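Local coordinates for uncharacterized protein (PDB 4OUQ) that is of unknown function but belongs to the DUF4783 family of the NTF2-like clan, and probably carries a signal peptide in its precursor form, at residues G7-F12 with F60-E65. Numbering follows the deposited sequence.
Sequences GVVVAF and FNVNHE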
loop_
_atom_site.group_PDB
_atom_site.type_symbol
_atom_site.label_atom_id
_atom_site.label_comp_id
_atom_site.label_asym_id
_atom_site.label_seq_id
_atom_site.Cartn_x
_atom_site.Cartn_y
_atom_site.Cartn_z
ATOM N N GLY A 7 9.506 6.442 0.501
ATOM C CA GLY A 7 9.419 5.722 -0.718
ATOM C C GLY A 7 8.065 5.077 -1.010
ATOM O O GLY A 7 7.715 4.848 -2.156
ATOM N N VAL A 8 7.345 4.705 0.040
ATOM C CA VAL A 8 6.027 4.123 -0.104
ATOM C C VAL A 8 5.052 5.138 -0.670
ATOM O O VAL A 8 4.308 4.844 -1.564
ATOM C CB VAL A 8 5.561 3.558 1.214
ATOM C CG1 VAL A 8 4.077 3.212 1.162
ATOM C CG2 VAL A 8 6.434 2.311 1.561
ATOM N N VAL A 9 5.093 6.333 -0.091
ATOM C CA VAL A 9 4.184 7.416 -0.499
ATOM C C VAL A 9 4.501 7.794 -1.953
ATOM O O VAL A 9 3.618 7.956 -2.754
ATOM C CB VAL A 9 4.341 8.629 0.409
ATOM C CG1 VAL A 9 3.482 9.781 -0.116
ATOM C CG2 VAL A 9 3.949 8.299 1.833
ATOM N N VAL A 10 5.778 7.884 -2.288
ATOM C CA VAL A 10 6.212 8.193 -3.662
ATOM C C VAL A 10 5.741 7.137 -4.619
ATOM O O VAL A 10 5.233 7.434 -5.693
ATOM C CB VAL A 10 7.762 8.375 -3.731
ATOM C CG1 VAL A 10 8.216 8.504 -5.175
ATOM C CG2 VAL A 10 8.196 9.570 -2.849
ATOM N N ALA A 11 5.874 5.871 -4.225
ATOM C CA ALA A 11 5.434 4.783 -5.106
ATOM C C ALA A 11 3.923 4.820 -5.356
ATOM O O ALA A 11 3.480 4.680 -6.490
ATOM C CB ALA A 11 5.868 3.446 -4.527
ATOM N N PHE A 12 3.154 5.059 -4.335
ATOM C CA PHE A 12 1.684 5.170 -4.512
ATOM C C PHE A 12 1.330 6.363 -5.379
ATOM O O PHE A 12 0.464 6.256 -6.239
ATOM C CB PHE A 12 0.978 5.267 -3.188
ATOM C CG PHE A 12 0.664 3.918 -2.547
ATOM C CD1 PHE A 12 -0.313 3.040 -3.111
ATOM C CD2 PHE A 12 1.212 3.576 -1.366
ATOM C CE1 PHE A 12 -0.562 1.798 -2.521
ATOM C CE2 PHE A 12 0.904 2.347 -0.735
ATOM C CZ PHE A 12 0.071 1.470 -1.342
ATOM N N PHE A 60 -1.629 10.621 -4.905
ATOM C CA PHE A 60 -1.841 10.017 -3.636
ATOM C C PHE A 60 -1.535 11.007 -2.579
ATOM O O PHE A 60 -0.484 11.687 -2.638
ATOM C CB PHE A 60 -0.971 8.762 -3.462
ATOM C CG PHE A 60 -1.145 8.065 -2.107
ATOM C CD1 PHE A 60 -2.322 7.396 -1.804
ATOM C CD2 PHE A 60 -0.126 8.085 -1.135
ATOM C CE1 PHE A 60 -2.512 6.756 -0.596
ATOM C CE2 PHE A 60 -0.297 7.380 0.086
ATOM C CZ PHE A 60 -1.487 6.716 0.349
ATOM N N ASN A 61 -2.431 11.169 -1.608
ATOM C CA ASN A 61 -2.182 12.048 -0.478
ATOM C C ASN A 61 -2.396 11.362 0.835
ATOM O O ASN A 61 -3.459 10.757 1.047
ATOM C CB ASN A 61 -3.033 13.308 -0.540
ATOM C CG ASN A 61 -2.604 14.232 -1.660
ATOM O OD1 ASN A 61 -1.608 14.958 -1.559
ATOM N ND2 ASN A 61 -3.320 14.190 -2.720
ATOM N N VAL A 62 -1.429 11.507 1.749
ATOM C CA VAL A 62 -1.539 10.922 3.073
ATOM C C VAL A 62 -2.401 11.890 3.896
ATOM O O VAL A 62 -2.062 13.087 4.025
ATOM C CB VAL A 62 -0.187 10.769 3.769
ATOM C CG1 VAL A 62 -0.362 10.250 5.218
ATOM C CG2 VAL A 62 0.734 9.888 2.970
ATOM N N ASN A 63 -3.469 11.358 4.537
ATOM C CA ASN A 63 -4.377 12.108 5.309
ATOM C C ASN A 63 -4.134 11.912 6.841
ATOM O O ASN A 63 -4.428 12.769 7.641
ATOM C CB ASN A 63 -5.852 11.704 4.991
ATOM C CG ASN A 63 -6.173 11.694 3.497
ATOM O OD1 ASN A 63 -6.542 10.628 2.903
ATOM N ND2 ASN A 63 -6.064 12.820 2.901
ATOM N N HIS A 64 -3.706 10.676 7.241
ATOM C CA HIS A 64 -3.403 10.397 8.607
ATOM C C HIS A 64 -2.233 9.427 8.715
ATOM O O HIS A 64 -2.044 8.578 7.869
ATOM C CB HIS A 64 -4.600 9.806 9.398
ATOM C CG HIS A 64 -5.878 10.576 9.252
ATOM N ND1 HIS A 64 -6.239 11.580 10.097
ATOM C CD2 HIS A 64 -6.851 10.498 8.315
ATOM C CE1 HIS A 64 -7.377 12.112 9.675
ATOM N NE2 HIS A 64 -7.753 11.472 8.590
ATOM N N GLU A 65 -1.487 9.581 9.814
ATOM C CA GLU A 65 -0.405 8.658 10.176
ATOM C C GLU A 65 -0.593 8.259 11.644
ATOM O O GLU A 65 -1.121 9.046 12.462
ATOM C CB GLU A 65 0.983 9.338 9.955
ATOM C CG GLU A 65 1.141 9.997 8.576
ATOM C CD GLU A 65 2.409 10.841 8.434
ATOM O OE1 GLU A 65 2.624 11.745 9.266
ATOM O OE2 GLU A 65 3.152 10.642 7.443
#
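F60 lays one face of its ring against F12, whose CB sits 3.9 Å from the F60 ring centroid and 23° off the ring normal. This is a CH-pi contact displaced toward the rim, with F12 CB 3.7 Å from F60 CD2. The two phenyl rings lie obliquely, their centroids 5.1 Å apart and their planes inclined by 33°. The F60 ring reaches from the strand to the helix surface because its CG is held opposite the backbone N (chi1 180°). F12 starts out toward the strand, but its ring then swings away to rest on I87, which F60 also touches; two large flat side chains thus suit the buried end of the contact.

One helical turn earlier, V9 crosses both strand side chains at about a right angle. Its CG1 lies 4.1 Å from F60 CD2, while CG2 meets V62 CG2 at 3.8 Å. A branched valine serves here because its two methyls can touch two neighbours at once, and V62, two residues on from F60, offers a compact partner on the partly exposed side.

Further out, V62 packs on I74 and F60 on L78, both in strand 72-80. Past V62, the pairing of N63 and H64 with I75 makes a classic beta bulge. The contact is apolar packing of helix 6-14 on strand 57-67, at one edge of the sheet, consistent with the helix-on-curved-sheet arrangement of the NTF2-like alpha+beta fold.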